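Local atomic coordinates of ARO (armadillo repeats only protein) (Plasmodium falciparum Santa Lucia, PDB entry 5EWP), a protein that is an armadillo-repeat protein that probably acts as a protein-binding scaffold in moving rhoptries to the apical pole of the parasite and attaching them there. Residues Ala129-Met137 with Cys148-Phe156; Ile172-Pro182 with Thr193-Phe204. One frame throughout, in Å; residues are numbered along the deposited sequence.

Contact 1 (Ala129-Met137 with Cys148-Phe156); sequences ALPYLISGM and CAQTCRNIF
Leu133 of helix 130-136 plugs into helix 148-156 as a knob into a hole, surrounded by Cys148, Thr151, Cys152 and Ile155. This is helix packing of the armadillo-repeat kind, where successive helices stack into a solenoid. The two helix segments run roughly antiparallel, at 143°, with axes 8.6 Å apart at closest approach. Three residues bury the largest areas: Cys148, Leu133 and Cys152.

The two methyls of Leu133 do different work. Its CD1 lies 3.7 Å from Thr151 CG2 and also meets Ile155 CD1, and the leucine side chain crosses both partners at about a right angle. CD2 is turned to the Cys148 sulfur in a looser contact. With CG set anti to the carbonyl carbon (chi1 -64°), the branch extends over the far helix while CB still faces Cys152 SG at 3.6 Å.

That sulfur touches several apolar groups: Leu130 CD2, Ile134 CG1 and Met137 CE all lie within 4.1 Å of it. Phe166 of helix 160-168 packs on Cys152 as well. Met137 passes alongside Ala149, its SD 3.7 Å from Ala149 CB, and a bend at chi3 (-81°) carries CE back to the Cys152 sulfur.

The backbones come closest where Leu133 CA lies 5.1 Å from Cys148 CA. Close by, the Cys148 sulfur packs directly on the backbone of Gly136. No hydrogen bond joins the segments; Thr151 OG1 is satisfied within its own helix by Ala147 O. Cys148 SG rests 3.7 Å from Gly136 CA, and Cys148 CB lies 3.2 Å from Leu133 O.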
loop_
_atom_site.group_PDB
_atom_site.type_symbol
_atom_site.label_atom_id
_atom_site.label_comp_id
_atom_site.label_asym_id
_atom_site.label_seq_id
_atom_site.Cartn_x
_atom_site.Cartn_y
_atom_site.Cartn_z
ATOM N N ALA A 129 5.941 8.332 -4.897
ATOM C CA ALA A 129 4.813 7.695 -4.213
ATOM C C ALA A 129 4.887 7.776 -2.692
ATOM O O ALA A 129 3.860 7.783 -2.041
ATOM C CB ALA A 129 4.703 6.236 -4.622
ATOM N N LEU A 130 6.091 7.781 -2.117
ATOM C CA LEU A 130 6.213 7.586 -0.671
ATOM C C LEU A 130 5.415 8.565 0.211
ATOM O O LEU A 130 4.751 8.118 1.144
ATOM C CB LEU A 130 7.688 7.619 -0.243
ATOM C CG LEU A 130 8.503 6.330 -0.319
ATOM C CD1 LEU A 130 9.857 6.538 0.379
ATOM C CD2 LEU A 130 7.764 5.126 0.271
ATOM N N PRO A 131 5.473 9.884 -0.068
ATOM C CA PRO A 131 4.721 10.781 0.829
ATOM C C PRO A 131 3.226 10.451 0.880
ATOM O O PRO A 131 2.607 10.547 1.951
ATOM C CB PRO A 131 4.935 12.167 0.210
ATOM C CG PRO A 131 6.204 12.060 -0.537
ATOM C CD PRO A 131 6.254 10.639 -1.066
ATOM N N TYR A 132 2.662 10.056 -0.258
ATOM C CA TYR A 132 1.236 9.724 -0.324
ATOM C C TYR A 132 0.963 8.425 0.417
ATOM O O TYR A 132 -0.013 8.308 1.147
ATOM C CB TYR A 132 0.773 9.610 -1.776
ATOM C CG TYR A 132 0.988 10.883 -2.542
ATOM C CD1 TYR A 132 0.117 11.953 -2.400
ATOM C CD2 TYR A 132 2.098 11.039 -3.372
ATOM C CE1 TYR A 132 0.324 13.137 -3.085
ATOM C CE2 TYR A 132 2.311 12.221 -4.061
ATOM C CZ TYR A 132 1.414 13.267 -3.914
ATOM O OH TYR A 132 1.613 14.445 -4.590
ATOM N N LEU A 133 1.839 7.442 0.232
ATOM C CA LEU A 133 1.649 6.163 0.898
ATOM C C LEU A 133 1.829 6.298 2.408
ATOM O O LEU A 133 1.134 5.638 3.184
ATOM C CB LEU A 133 2.612 5.133 0.329
ATOM C CG LEU A 133 2.404 4.781 -1.148
ATOM C CD1 LEU A 133 3.584 3.961 -1.633
ATOM C CD2 LEU A 133 1.108 4.022 -1.348
ATOM N N ILE A 134 2.770 7.146 2.830
ATOM C CA ILE A 134 2.978 7.374 4.253
ATOM C C ILE A 134 1.772 8.074 4.864
ATOM O O ILE A 134 1.319 7.724 5.958
ATOM C CB ILE A 134 4.257 8.202 4.515
ATOM C CG1 ILE A 134 5.486 7.344 4.220
ATOM C CG2 ILE A 134 4.310 8.681 5.964
ATOM C CD1 ILE A 134 6.807 8.124 4.186
ATOM N N SER A 135 1.235 9.052 4.140
ATOM C CA SER A 135 0.028 9.730 4.586
ATOM C C SER A 135 -1.119 8.722 4.742
ATOM O O SER A 135 -1.917 8.803 5.688
ATOM C CB SER A 135 -0.343 10.841 3.594
ATOM O OG SER A 135 -1.396 11.645 4.089
ATOM N N GLY A 136 -1.175 7.762 3.822
ATOM C CA GLY A 136 -2.201 6.730 3.818
ATOM C C GLY A 136 -2.180 5.802 5.022
ATOM O O GLY A 136 -3.200 5.225 5.389
ATOM N N MET A 137 -1.019 5.643 5.649
ATOM C CA MET A 137 -0.936 4.826 6.858
ATOM C C MET A 137 -1.708 5.453 8.020
ATOM O O MET A 137 -1.890 4.825 9.063
ATOM C CB MET A 137 0.530 4.605 7.270
ATOM C CG MET A 137 1.243 3.544 6.448
ATOM S SD MET A 137 2.875 3.209 7.142
ATOM C CE MET A 137 3.773 4.579 6.444
ATOM N N CYS A 148 -0.896 0.455 2.500
ATOM C CA CYS A 148 0.088 1.520 2.356
ATOM C C CYS A 148 1.402 1.146 3.047
ATOM O O CYS A 148 2.478 1.336 2.483
ATOM C CB CYS A 148 -0.447 2.823 2.926
ATOM S SG CYS A 148 -1.693 3.606 1.850
ATOM N N ALA A 149 1.301 0.575 4.243
ATOM C CA ALA A 149 2.487 0.159 4.993
ATOM C C ALA A 149 3.272 -0.910 4.238
ATOM O O ALA A 149 4.501 -0.839 4.160
ATOM C CB ALA A 149 2.098 -0.345 6.380
ATOM N N GLN A 150 2.561 -1.887 3.679
ATOM C CA GLN A 150 3.204 -2.966 2.915
ATOM C C GLN A 150 3.918 -2.418 1.686
ATOM O O GLN A 150 5.017 -2.840 1.373
ATOM C CB GLN A 150 2.183 -4.020 2.484
ATOM C CG GLN A 150 2.803 -5.228 1.762
ATOM C CD GLN A 150 3.654 -6.087 2.683
ATOM O OE1 GLN A 150 4.847 -6.330 2.425
ATOM N NE2 GLN A 150 3.045 -6.563 3.757
ATOM N N THR A 151 3.276 -1.501 0.974
ATOM C CA THR A 151 3.874 -0.929 -0.230
ATOM C C THR A 151 5.120 -0.122 0.112
ATOM O O THR A 151 6.148 -0.221 -0.567
ATOM C CB THR A 151 2.848 -0.055 -0.978
ATOM O OG1 THR A 151 1.670 -0.836 -1.157
ATOM C CG2 THR A 151 3.368 0.334 -2.356
ATOM N N CYS A 152 5.032 0.674 1.171
ATOM C CA CYS A 152 6.218 1.389 1.667
ATOM C C CYS A 152 7.365 0.438 1.937
ATOM O O CYS A 152 8.505 0.708 1.559
ATOM C CB CYS A 152 5.914 2.152 2.943
ATOM S SG CYS A 152 4.906 3.618 2.641
ATOM N N ARG A 153 7.068 -0.662 2.620
ATOM C CA ARG A 153 8.109 -1.631 2.960
ATOM C C ARG A 153 8.683 -2.272 1.705
ATOM O O ARG A 153 9.907 -2.442 1.587
ATOM C CB ARG A 153 7.571 -2.697 3.907
ATOM C CG ARG A 153 8.563 -3.842 4.206
ATOM C CD ARG A 153 8.343 -5.027 3.277
ATOM N NE ARG A 153 9.364 -6.058 3.458
ATOM C CZ ARG A 153 9.627 -6.999 2.562
ATOM N NH1 ARG A 153 8.956 -7.029 1.424
ATOM N NH2 ARG A 153 10.563 -7.909 2.802
ATOM N N ASN A 154 7.805 -2.639 0.773
ATOM C CA ASN A 154 8.274 -3.287 -0.458
ATOM C C ASN A 154 9.223 -2.378 -1.220
ATOM O O ASN A 154 10.176 -2.848 -1.861
ATOM C CB ASN A 154 7.087 -3.715 -1.337
ATOM C CG ASN A 154 6.317 -4.906 -0.743
ATOM O OD1 ASN A 154 6.797 -5.571 0.169
ATOM N ND2 ASN A 154 5.135 -5.183 -1.280
ATOM N N ILE A 155 8.983 -1.075 -1.126
ATOM C CA ILE A 155 9.886 -0.087 -1.712
ATOM C C ILE A 155 11.159 0.092 -0.883
ATOM O O ILE A 155 12.259 -0.019 -1.437
ATOM C CB ILE A 155 9.184 1.289 -1.873
ATOM C CG1 ILE A 155 8.075 1.179 -2.922
ATOM C CG2 ILE A 155 10.169 2.377 -2.278
ATOM C CD1 ILE A 155 7.025 2.313 -2.827
ATOM N N PHE A 156 11.050 0.367 0.422
ATOM C CA PHE A 156 12.259 0.843 1.104
ATOM C C PHE A 156 13.277 -0.262 1.381
ATOM O O PHE A 156 14.444 0.041 1.602
ATOM C CB PHE A 156 11.955 1.649 2.406
ATOM C CG PHE A 156 11.302 0.882 3.557
ATOM C CD1 PHE A 156 11.893 -0.229 4.140
ATOM C CD2 PHE A 156 10.132 1.375 4.135
ATOM C CE1 PHE A 156 11.299 -0.873 5.222
ATOM C CE2 PHE A 156 9.543 0.742 5.210
ATOM C CZ PHE A 156 10.114 -0.373 5.760
#

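Contact 2 (Ile172-Pro182 with Thr193-Phe204); sequences ITQLVNLLELP and TQLEAIYHLEDF
The Phe204 ring receives Ile172 on one face: Ile172 CD1 stands 3.6 Å from the ring centroid and only 9° off the ring normal, a CH-pi contact in this roughly antiparallel helix pair of the armadillo solenoid. With CG anti to the backbone N (chi1 -177°), the Phe204 ring is swung to the side of the carbonyl carbon. Ring and isoleucine approach each other from opposite directions. The His200 imidazole has Glu196 O over the centre of one face, while Leu175 CD2 comes to its edge, near the ring plane, 4.1 Å from His200 CD2.

Between these rings and the end of helix 172-177, Leu201 uses its two methyls on different partners. Leu201 CD2 slides past Leu175, 3.8 Å from Leu175 CD1, whereas Leu201 CD1 meets Leu179 CD1 tip to tip. Leu179 also sends CD2 across Ile198, 3.7 Å from Ile198 CG1. Ala197 CB packs 3.9 Å from Leu178 CB.

Gln194 grips the type I turn Asn177-Glu180 itself, tying it to helix 193-204. Bent at chi2, it lays CG against Leu178 O and Leu179 O. Its amide then gives the one hydrogen bond across the segments, Gln194 NE2 to Glu180 O, 2.8 Å long and nearly straight at 171°, with the acceptor in the amide plane.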
loop_
_atom_site.group_PDB
_atom_site.type_symbol
_atom_site.label_atom_id
_atom_site.label_comp_id
_atom_site.label_asym_id
_atom_site.label_seq_id
_atom_site.Cartn_x
_atom_site.Cartn_y
_atom_site.Cartn_z
ATOM N N ILE A 172 8.583 6.378 9.768
ATOM C CA ILE A 172 8.750 5.550 10.958
ATOM C C ILE A 172 7.706 5.909 12.024
ATOM O O ILE A 172 7.171 5.031 12.705
ATOM C CB ILE A 172 10.179 5.666 11.516
ATOM C CG1 ILE A 172 11.153 4.957 10.567
ATOM C CG2 ILE A 172 10.277 5.044 12.902
ATOM C CD1 ILE A 172 10.843 3.480 10.392
ATOM N N THR A 173 7.410 7.196 12.156
ATOM C CA THR A 173 6.327 7.623 13.033
ATOM C C THR A 173 5.026 6.884 12.712
ATOM O O THR A 173 4.389 6.326 13.603
ATOM C CB THR A 173 6.086 9.134 12.933
ATOM O OG1 THR A 173 7.322 9.829 13.158
ATOM C CG2 THR A 173 5.046 9.578 13.964
ATOM N N GLN A 174 4.654 6.847 11.435
ATOM C CA GLN A 174 3.408 6.199 11.055
ATOM C C GLN A 174 3.465 4.688 11.271
ATOM O O GLN A 174 2.497 4.094 11.743
ATOM C CB GLN A 174 3.057 6.516 9.606
ATOM C CG GLN A 174 2.787 7.970 9.366
ATOM C CD GLN A 174 1.867 8.561 10.415
ATOM O OE1 GLN A 174 0.808 8.009 10.711
ATOM N NE2 GLN A 174 2.282 9.676 10.999
ATOM N N LEU A 175 4.594 4.057 10.936
ATOM C CA LEU A 175 4.717 2.622 11.161
ATOM C C LEU A 175 4.590 2.248 12.611
ATOM O O LEU A 175 3.933 1.265 12.962
ATOM C CB LEU A 175 6.063 2.083 10.664
ATOM C CG LEU A 175 6.222 1.594 9.248
ATOM C CD1 LEU A 175 7.619 0.949 9.114
ATOM C CD2 LEU A 175 5.103 0.595 8.950
ATOM N N VAL A 176 5.265 3.018 13.457
ATOM C CA VAL A 176 5.259 2.745 14.880
ATOM C C VAL A 176 3.838 2.909 15.406
ATOM O O VAL A 176 3.388 2.136 16.247
ATOM C CB VAL A 176 6.261 3.650 15.633
ATOM C CG1 VAL A 176 6.040 3.575 17.136
ATOM C CG2 VAL A 176 7.687 3.239 15.291
ATOM N N ASN A 177 3.112 3.894 14.885
ATOM C CA ASN A 177 1.714 4.066 15.264
ATOM C C ASN A 177 0.830 2.883 14.889
ATOM O O ASN A 177 -0.182 2.624 15.544
ATOM C CB ASN A 177 1.137 5.332 14.635
ATOM C CG ASN A 177 1.671 6.589 15.279
ATOM O OD1 ASN A 177 2.417 6.529 16.258
ATOM N ND2 ASN A 177 1.291 7.739 14.734
ATOM N N LEU A 178 1.210 2.145 13.853
ATOM C CA LEU A 178 0.439 0.965 13.483
ATOM C C LEU A 178 0.568 -0.137 14.528
ATOM O O LEU A 178 -0.203 -1.089 14.516
ATOM C CB LEU A 178 0.863 0.435 12.104
ATOM C CG LEU A 178 0.526 1.358 10.923
ATOM C CD1 LEU A 178 0.953 0.774 9.577
ATOM C CD2 LEU A 178 -0.934 1.687 10.911
ATOM N N LEU A 179 1.532 -0.006 15.440
ATOM C CA LEU A 179 1.677 -0.984 16.517
ATOM C C LEU A 179 0.604 -0.831 17.606
ATOM O O LEU A 179 0.350 -1.761 18.377
ATOM C CB LEU A 179 3.055 -0.865 17.168
ATOM C CG LEU A 179 4.278 -1.104 16.284
ATOM C CD1 LEU A 179 5.550 -0.690 17.037
ATOM C CD2 LEU A 179 4.352 -2.561 15.860
ATOM N N GLU A 180 -0.020 0.337 17.671
ATOM C CA GLU A 180 -0.998 0.610 18.726
ATOM C C GLU A 180 -2.229 -0.294 18.657
ATOM O O GLU A 180 -2.690 -0.656 17.578
ATOM C CB GLU A 180 -1.432 2.078 18.687
ATOM C CG GLU A 180 -0.334 3.032 19.135
ATOM C CD GLU A 180 -0.765 4.490 19.131
ATOM O OE1 GLU A 180 -1.928 4.780 18.774
ATOM O OE2 GLU A 180 0.074 5.349 19.468
ATOM N N LEU A 181 -2.740 -0.679 19.822
ATOM C CA LEU A 181 -3.997 -1.419 19.895
ATOM C C LEU A 181 -5.170 -0.501 19.569
ATOM O O LEU A 181 -5.083 0.708 19.788
ATOM C CB LEU A 181 -4.186 -2.024 21.294
ATOM C CG LEU A 181 -3.273 -3.183 21.696
ATOM C CD1 LEU A 181 -3.545 -3.605 23.138
ATOM C CD2 LEU A 181 -3.428 -4.358 20.756
ATOM N N PRO A 182 -6.280 -1.071 19.065
ATOM C CA PRO A 182 -7.549 -0.339 18.967
ATOM C C PRO A 182 -7.998 0.087 20.364
ATOM O O PRO A 182 -7.741 -0.652 21.312
ATOM C CB PRO A 182 -8.514 -1.366 18.366
ATOM C CG PRO A 182 -7.659 -2.412 17.763
ATOM C CD PRO A 182 -6.388 -2.441 18.540
ATOM N N THR A 193 -2.424 -6.140 11.304
ATOM C CA THR A 193 -1.688 -4.944 10.930
ATOM C C THR A 193 -0.556 -4.689 11.922
ATOM O O THR A 193 0.545 -4.320 11.521
ATOM C CB THR A 193 -2.623 -3.719 10.857
ATOM O OG1 THR A 193 -3.657 -3.973 9.899
ATOM C CG2 THR A 193 -1.859 -2.465 10.454
ATOM N N GLN A 194 -0.814 -4.913 13.208
ATOM C CA GLN A 194 0.222 -4.734 14.222
ATOM C C GLN A 194 1.401 -5.682 14.009
ATOM O O GLN A 194 2.565 -5.277 14.080
ATOM C CB GLN A 194 -0.358 -4.931 15.628
ATOM C CG GLN A 194 -1.223 -3.778 16.111
ATOM C CD GLN A 194 -2.633 -3.813 15.542
ATOM O OE1 GLN A 194 -3.010 -4.753 14.843
ATOM N NE2 GLN A 194 -3.422 -2.783 15.845
ATOM N N LEU A 195 1.090 -6.945 13.745
ATOM C CA LEU A 195 2.116 -7.948 13.516
ATOM C C LEU A 195 2.910 -7.627 12.256
ATOM O O LEU A 195 4.137 -7.749 12.243
ATOM C CB LEU A 195 1.498 -9.339 13.427
ATOM C CG LEU A 195 2.495 -10.481 13.215
ATOM C CD1 LEU A 195 3.663 -10.389 14.173
ATOM C CD2 LEU A 195 1.775 -11.802 13.410
ATOM N N GLU A 196 2.212 -7.203 11.203
ATOM C CA GLU A 196 2.902 -6.852 9.958
ATOM C C GLU A 196 3.835 -5.661 10.176
ATOM O O GLU A 196 4.953 -5.629 9.657
ATOM C CB GLU A 196 1.891 -6.563 8.842
ATOM C CG GLU A 196 1.093 -7.794 8.431
ATOM C CD GLU A 196 -0.015 -7.494 7.436
ATOM O OE1 GLU A 196 -0.153 -6.322 7.012
ATOM O OE2 GLU A 196 -0.762 -8.434 7.087
ATOM N N ALA A 197 3.391 -4.705 10.986
ATOM C CA ALA A 197 4.196 -3.527 11.265
ATOM C C ALA A 197 5.484 -3.885 12.022
ATOM O O ALA A 197 6.510 -3.256 11.819
ATOM C CB ALA A 197 3.370 -2.495 12.049
ATOM N N ILE A 198 5.433 -4.896 12.885
ATOM C CA ILE A 198 6.639 -5.380 13.551
ATOM C C ILE A 198 7.645 -5.822 12.496
ATOM O O ILE A 198 8.811 -5.433 12.521
ATOM C CB ILE A 198 6.351 -6.559 14.487
ATOM C CG1 ILE A 198 5.523 -6.100 15.684
ATOM C CG2 ILE A 198 7.665 -7.183 14.981
ATOM C CD1 ILE A 198 5.018 -7.245 16.536
ATOM N N TYR A 199 7.173 -6.622 11.552
ATOM C CA TYR A 199 8.043 -7.115 10.486
ATOM C C TYR A 199 8.554 -5.986 9.598
ATOM O O TYR A 199 9.683 -6.025 9.119
ATOM C CB TYR A 199 7.310 -8.163 9.657
ATOM C CG TYR A 199 6.935 -9.400 10.439
ATOM C CD1 TYR A 199 7.745 -9.882 11.468
ATOM C CD2 TYR A 199 5.767 -10.091 10.145
ATOM C CE1 TYR A 199 7.389 -11.025 12.182
ATOM C CE2 TYR A 199 5.407 -11.224 10.847
ATOM C CZ TYR A 199 6.210 -11.687 11.858
ATOM O OH TYR A 199 5.812 -12.817 12.535
ATOM N N HIS A 200 7.715 -4.982 9.355
ATOM C CA HIS A 200 8.159 -3.843 8.562
ATOM C C HIS A 200 9.307 -3.103 9.258
ATOM O O HIS A 200 10.278 -2.704 8.618
ATOM C CB HIS A 200 6.996 -2.875 8.292
ATOM C CG HIS A 200 5.873 -3.469 7.493
ATOM N ND1 HIS A 200 6.047 -4.529 6.626
ATOM C CD2 HIS A 200 4.553 -3.151 7.439
ATOM C CE1 HIS A 200 4.888 -4.828 6.063
ATOM N NE2 HIS A 200 3.964 -4.012 6.544
ATOM N N LEU A 201 9.177 -2.899 10.567
ATOM C CA LEU A 201 10.203 -2.207 11.332
ATOM C C LEU A 201 11.524 -2.976 11.325
ATOM O O LEU A 201 12.588 -2.384 11.163
ATOM C CB LEU A 201 9.721 -1.974 12.765
ATOM C CG LEU A 201 8.625 -0.910 12.873
ATOM C CD1 LEU A 201 7.945 -0.960 14.245
ATOM C CD2 LEU A 201 9.199 0.479 12.591
ATOM N N GLU A 202 11.449 -4.294 11.470
ATOM C CA GLU A 202 12.641 -5.122 11.364
ATOM C C GLU A 202 13.296 -4.963 9.993
ATOM O O GLU A 202 14.522 -4.829 9.897
ATOM C CB GLU A 202 12.302 -6.593 11.622
ATOM C CG GLU A 202 11.959 -6.902 13.070
ATOM C CD GLU A 202 11.733 -8.384 13.315
ATOM O OE1 GLU A 202 11.218 -9.066 12.403
ATOM O OE2 GLU A 202 12.068 -8.865 14.421
ATOM N N ASP A 203 12.482 -4.967 8.936
ATOM C CA ASP A 203 13.002 -4.843 7.578
ATOM C C ASP A 203 13.641 -3.489 7.320
ATOM O O ASP A 203 14.540 -3.361 6.484
ATOM C CB ASP A 203 11.889 -5.111 6.556
ATOM C CG ASP A 203 11.484 -6.577 6.527
ATOM O OD1 ASP A 203 12.188 -7.394 7.169
ATOM O OD2 ASP A 203 10.490 -6.923 5.862
ATOM N N PHE A 204 13.172 -2.480 8.040
ATOM C CA PHE A 204 13.773 -1.154 8.001
ATOM C C PHE A 204 15.148 -1.174 8.675
ATOM O O PHE A 204 16.114 -0.629 8.153
ATOM C CB PHE A 204 12.867 -0.132 8.703
ATOM C CG PHE A 204 13.384 1.277 8.658
ATOM C CD1 PHE A 204 13.197 2.057 7.532
ATOM C CD2 PHE A 204 14.034 1.828 9.749
ATOM C CE1 PHE A 204 13.668 3.367 7.478
ATOM C CE2 PHE A 204 14.495 3.135 9.717
ATOM C CZ PHE A 204 14.319 3.911 8.579
#

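Overall arrangement
Contact 1 and contact 2 follow one another along the chain, their centres 12 Å apart, and in both the helix segments run at 143° to each other, within the same solenoid stack. They also touch directly. Arg153 NE makes a 2.8 Å salt bridge with Asp203 OD2, joining helix 142-156 to helix 192-205, and Arg153 CG packs 3.6 Å from His200 ND1. On the apolar side, Ala149 CB lies 3.6 Å from Leu178 CD1, linking the two interiors. Measured centre to centre, contact 1 sits about 6 Å from the middle of the chain and contact 2 about 14 Å. Contact 2 also borders helices 224-231 and 237-250, where Leu179 packs on Leu231 and Ile198 on Leu239.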